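Side-chain contacts in capsid polyprotein VP90 (Turkey astrovirus 2, PDB 3TS3), which probably self-assembles into the icosahedral capsid of the virion, this chain being the P2 globular domain that forms its projecting spike: residues C[12-16]-C[17-21]; C[100-103]-C[104-107]. One frame throughout, in Å; residues are numbered along the deposited sequence.

Interaction 1: C[12-16]-C[17-21]; sequences QYTPY and FVYNF
Pro15 sets the CG-CD side of its ring over one face of the Tyr19 phenol, the two side chains crossing at about a right angle. Pro15 CD sits 3.8 Å from the centroid of the Tyr19 ring, close to the ring normal, a well-centred CH-pi contact. Beside it, Pro15 CG reaches Tyr19 CG at 3.7 Å. What swings the phenol back against the proline is the first torsion of Tyr19, which sets CG between its own backbone N and carbonyl carbon (chi1 58°). The edge of the ring is used too: Tyr16 O lies near its plane, 3.4 Å from Tyr19 CD1. Further out, Thr14 CB comes obliquely to Tyr19 CE1 at 3.8 Å, and Thr14 CG2 touches the hydroxyl oxygen. This is a proline-aromatic contact between residues four apart, folding back an irregular loop that precedes strand 34-37 of the spike domain. The buried end of the phenol is held by a hydrogen bond between Tyr19 OH and Met99 O, and Pro5 of the second subunit packs on the same side chain. Packing is looser at Tyr16. Its ring leads away from the turn, partly exposed, and meets Tyr19 with little more than an edge, Tyr16 CD1 standing 4.3 Å from Tyr19 CB; Arg25 lies against it. Phe17 turns from the proline and packs inward on Phe34 and Leu105.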
loop_
_atom_site.group_PDB
_atom_site.type_symbol
_atom_site.label_atom_id
_atom_site.label_comp_id
_atom_site.label_asym_id
_atom_site.label_seq_id
_atom_site.Cartn_x
_atom_site.Cartn_y
_atom_site.Cartn_z
ATOM N N GLN C 12 4.931 18.129 10.971
ATOM C CA GLN C 12 6.190 18.597 10.436
ATOM C C GLN C 12 5.924 19.389 9.168
ATOM O O GLN C 12 5.031 19.060 8.417
ATOM C CB GLN C 12 7.087 17.407 10.090
ATOM C CG GLN C 12 8.415 17.813 9.514
ATOM C CD GLN C 12 9.072 16.716 8.705
ATOM O OE1 GLN C 12 9.360 15.644 9.210
ATOM N NE2 GLN C 12 9.334 17.003 7.444
ATOM N N TYR C 13 6.713 20.428 8.933
ATOM C CA TYR C 13 6.600 21.171 7.689
ATOM C C TYR C 13 7.058 20.281 6.540
ATOM O O TYR C 13 8.105 19.653 6.613
ATOM C CB TYR C 13 7.480 22.441 7.745
ATOM C CG TYR C 13 7.748 23.150 6.420
ATOM C CD1 TYR C 13 6.793 23.967 5.834
ATOM C CD2 TYR C 13 8.977 23.028 5.782
ATOM C CE1 TYR C 13 7.050 24.621 4.635
ATOM C CE2 TYR C 13 9.235 23.677 4.583
ATOM C CZ TYR C 13 8.267 24.470 4.020
ATOM O OH TYR C 13 8.527 25.115 2.832
ATOM N N THR C 14 6.264 20.236 5.479
ATOM C CA THR C 14 6.682 19.604 4.237
ATOM C C THR C 14 6.515 20.699 3.191
ATOM O O THR C 14 5.532 21.408 3.216
ATOM C CB THR C 14 5.877 18.348 3.891
ATOM O OG1 THR C 14 4.485 18.661 3.827
ATOM C CG2 THR C 14 6.098 17.269 4.940
ATOM N N PRO C 15 7.498 20.862 2.314
ATOM C CA PRO C 15 7.526 21.994 1.372
ATOM C C PRO C 15 6.437 22.073 0.294
ATOM O O PRO C 15 6.000 23.163 -0.044
ATOM C CB PRO C 15 8.919 21.903 0.755
ATOM C CG PRO C 15 9.290 20.486 0.856
ATOM C CD PRO C 15 8.625 19.943 2.091
ATOM N N TYR C 16 6.044 20.930 -0.249
ATOM C CA TYR C 16 5.065 20.879 -1.330
ATOM C C TYR C 16 4.238 19.614 -1.209
ATOM O O TYR C 16 4.567 18.739 -0.435
ATOM C CB TYR C 16 5.753 20.935 -2.704
ATOM C CG TYR C 16 6.605 22.166 -2.888
ATOM C CD1 TYR C 16 7.973 22.102 -2.738
ATOM C CD2 TYR C 16 6.033 23.396 -3.171
ATOM C CE1 TYR C 16 8.754 23.212 -2.886
ATOM C CE2 TYR C 16 6.814 24.515 -3.323
ATOM C CZ TYR C 16 8.172 24.414 -3.173
ATOM O OH TYR C 16 8.981 25.517 -3.306
ATOM N N PHE C 17 3.178 19.519 -2.002
ATOM C CA PHE C 17 2.314 18.352 -1.948
ATOM C C PHE C 17 3.182 17.132 -2.279
ATOM O O PHE C 17 3.156 16.139 -1.557
ATOM C CB PHE C 17 1.195 18.526 -2.990
ATOM C CG PHE C 17 0.044 17.557 -2.852
ATOM C CD1 PHE C 17 0.221 16.214 -3.070
ATOM C CD2 PHE C 17 -1.220 18.015 -2.552
ATOM C CE1 PHE C 17 -0.834 15.345 -2.966
ATOM C CE2 PHE C 17 -2.281 17.150 -2.446
ATOM C CZ PHE C 17 -2.090 15.813 -2.651
ATOM N N VAL C 18 3.965 17.227 -3.353
ATOM C CA VAL C 18 4.948 16.207 -3.692
ATOM C C VAL C 18 6.287 16.913 -3.841
ATOM O O VAL C 18 6.370 17.928 -4.504
ATOM C CB VAL C 18 4.616 15.490 -5.011
ATOM C CG1 VAL C 18 5.628 14.363 -5.285
ATOM C CG2 VAL C 18 3.195 14.971 -4.995
ATOM N N TYR C 19 7.318 16.382 -3.203
ATOM C CA TYR C 19 8.637 16.995 -3.253
ATOM C C TYR C 19 9.746 15.952 -3.348
ATOM O O TYR C 19 9.548 14.788 -3.053
ATOM C CB TYR C 19 8.845 17.915 -2.040
ATOM C CG TYR C 19 8.694 17.193 -0.727
ATOM C CD1 TYR C 19 7.444 16.966 -0.175
ATOM C CD2 TYR C 19 9.800 16.716 -0.055
ATOM C CE1 TYR C 19 7.310 16.283 1.008
ATOM C CE2 TYR C 19 9.673 16.029 1.129
ATOM C CZ TYR C 19 8.420 15.817 1.655
ATOM O OH TYR C 19 8.278 15.139 2.835
ATOM N N ASN C 20 10.913 16.388 -3.796
ATOM C CA ASN C 20 12.079 15.518 -3.890
ATOM C C ASN C 20 13.071 15.697 -2.735
ATOM O O ASN C 20 12.854 16.511 -1.853
ATOM C CB ASN C 20 12.738 15.589 -5.275
ATOM C CG ASN C 20 13.426 16.909 -5.547
ATOM O OD1 ASN C 20 13.745 17.656 -4.639
ATOM N ND2 ASN C 20 13.682 17.178 -6.820
ATOM N N PHE C 21 14.154 14.928 -2.755
ATOM C CA PHE C 21 15.148 14.964 -1.684
ATOM C C PHE C 21 15.849 16.312 -1.577
ATOM O O PHE C 21 16.418 16.626 -0.549
ATOM C CB PHE C 21 16.163 13.821 -1.796
ATOM C CG PHE C 21 15.693 12.512 -1.201
ATOM C CD1 PHE C 21 15.738 11.354 -1.944
ATOM C CD2 PHE C 21 15.212 12.449 0.088
ATOM C CE1 PHE C 21 15.314 10.157 -1.416
ATOM C CE2 PHE C 21 14.792 11.248 0.627
ATOM C CZ PHE C 21 14.845 10.104 -0.132
#

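Interaction 2: C[100-103]-C[104-107]; sequences QTMK and TLKQ
Thr101 and Thr104 face each other across the first turn of the short, weakly bonded helix 102-105, their side chains at about a right angle, and exchange bonds as a capping box. Thr104 N gives a nearly straight bond to Thr101 OG1 (3.1 Å, 176°), and Thr101 N returns one to Thr104 OG1 at 3.0 Å. Both hydroxyls stand between their own backbone N and carbonyl carbon (chi1 58° for Thr101, 69° for Thr104), the torsion that points each oxygen at the other's amide; Thr104 CG2 is left 3.4 Å from Thr101 OG1. Gln100 comes in aslant, its chain bent at chi2, and Gln100 OE1 accepts a hydrogen bond from Thr104 OG1 at 2.8 Å, in the carbonyl plane and on a lone pair. On the apolar flank Met102 and Leu105 run side by side, pointing the same way, with Met102 CE 3.9 Å from Leu105 CD2; Tyr165 and Leu88 pack against both. A water joins the helix to the residues beyond it, donating to Lys103 O and accepting from Gln107 NE2, which also bonds to Gln12 O. The Thr104 hydroxyl thus accepts from one amide and donates to another side chain, which fixes its rotation; Gln100 OE1 also bonds to Thr14 OG1, itself bonded to His108 NE2, so side-chain hydroxyls and amides do much to satisfy the buried cap.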
loop_
_atom_site.group_PDB
_atom_site.type_symbol
_atom_site.label_atom_id
_atom_site.label_comp_id
_atom_site.label_asym_id
_atom_site.label_seq_id
_atom_site.Cartn_x
_atom_site.Cartn_y
_atom_site.Cartn_z
ATOM N N GLN C 100 4.383 12.284 2.890
ATOM C CA GLN C 100 3.340 12.960 3.656
ATOM C C GLN C 100 2.580 11.972 4.500
ATOM O O GLN C 100 2.436 10.824 4.142
ATOM C CB GLN C 100 2.289 13.664 2.778
ATOM C CG GLN C 100 2.813 14.571 1.702
ATOM C CD GLN C 100 3.174 15.958 2.193
ATOM O OE1 GLN C 100 3.021 16.290 3.363
ATOM N NE2 GLN C 100 3.650 16.777 1.279
ATOM N N THR C 101 2.078 12.455 5.627
ATOM C CA THR C 101 1.050 11.771 6.374
ATOM C C THR C 101 -0.201 12.572 6.056
ATOM O O THR C 101 -0.125 13.621 5.450
ATOM C CB THR C 101 1.272 11.784 7.874
ATOM O OG1 THR C 101 1.343 13.132 8.329
ATOM C CG2 THR C 101 2.554 11.066 8.233
ATOM N N MET C 102 -1.358 12.080 6.459
ATOM C CA MET C 102 -2.573 12.844 6.238
ATOM C C MET C 102 -2.484 14.154 7.018
ATOM O O MET C 102 -2.972 15.176 6.581
ATOM C CB MET C 102 -3.826 12.046 6.599
ATOM C CG MET C 102 -4.144 10.884 5.634
ATOM S SD MET C 102 -4.282 11.343 3.874
ATOM C CE MET C 102 -2.629 10.898 3.304
ATOM N N LYS C 103 -1.858 14.117 8.185
ATOM C CA LYS C 103 -1.708 15.344 8.956
ATOM C C LYS C 103 -0.854 16.402 8.258
ATOM O O LYS C 103 -1.252 17.544 8.147
ATOM C CB LYS C 103 -1.090 15.024 10.319
ATOM C CG LYS C 103 -0.818 16.246 11.169
ATOM C CD LYS C 103 -0.006 15.914 12.399
ATOM C CE LYS C 103 -0.796 15.091 13.379
ATOM N NZ LYS C 103 -0.038 15.016 14.658
ATOM N N THR C 104 0.321 16.017 7.781
ATOM C CA THR C 104 1.178 16.956 7.057
ATOM C C THR C 104 0.534 17.426 5.745
ATOM O O THR C 104 0.733 18.545 5.297
ATOM C CB THR C 104 2.614 16.435 6.831
ATOM O OG1 THR C 104 2.594 15.348 5.913
ATOM C CG2 THR C 104 3.252 15.988 8.142
ATOM N N LEU C 105 -0.252 16.551 5.142
ATOM C CA LEU C 105 -0.896 16.854 3.874
ATOM C C LEU C 105 -1.889 18.008 4.016
ATOM O O LEU C 105 -2.241 18.647 3.044
ATOM C CB LEU C 105 -1.561 15.611 3.292
ATOM C CG LEU C 105 -2.051 15.701 1.841
ATOM C CD1 LEU C 105 -0.940 16.082 0.870
ATOM C CD2 LEU C 105 -2.683 14.382 1.455
ATOM N N LYS C 106 -2.304 18.282 5.243
ATOM C CA LYS C 106 -3.264 19.357 5.492
ATOM C C LYS C 106 -2.652 20.684 5.063
ATOM O O LYS C 106 -3.351 21.624 4.743
ATOM C CB LYS C 106 -3.687 19.418 6.961
ATOM C CG LYS C 106 -4.605 18.299 7.395
ATOM C CD LYS C 106 -5.063 18.465 8.839
ATOM C CE LYS C 106 -5.979 17.318 9.244
ATOM N NZ LYS C 106 -6.433 17.422 10.660
ATOM N N GLN C 107 -1.333 20.740 5.071
ATOM C CA GLN C 107 -0.618 21.937 4.656
ATOM C C GLN C 107 -0.823 22.244 3.179
ATOM O O GLN C 107 -0.628 23.366 2.739
ATOM C CB GLN C 107 0.871 21.806 4.945
ATOM C CG GLN C 107 1.203 21.708 6.404
ATOM C CD GLN C 107 2.601 21.174 6.648
ATOM O OE1 GLN C 107 3.553 21.562 5.980
ATOM N NE2 GLN C 107 2.722 20.287 7.619
HETATM O O HOH W 1 -0.328 20.072 8.851
#

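Starting from the N terminus, interaction 1 comes first, where the loop ahead of strand 34-37 folds back on itself. The chain then passes through strands 34-37 to 87-90 before strand 98-101 runs into helix 102-105, where interaction 2 closes a single helical turn. The two are in series, neither nested nor crossed, yet their centres lie 10 Å apart and they touch. Gln107 bonds to the backbone of Gln12 and Thr14, and Gln100 NE2 to Phe17 O, so the end of the strand and the helix hold the early loop at several points between Gln12 and Phe17. Both contacts also meet the second subunit, with Leu4 of that chain packing on Thr14 and Thr104.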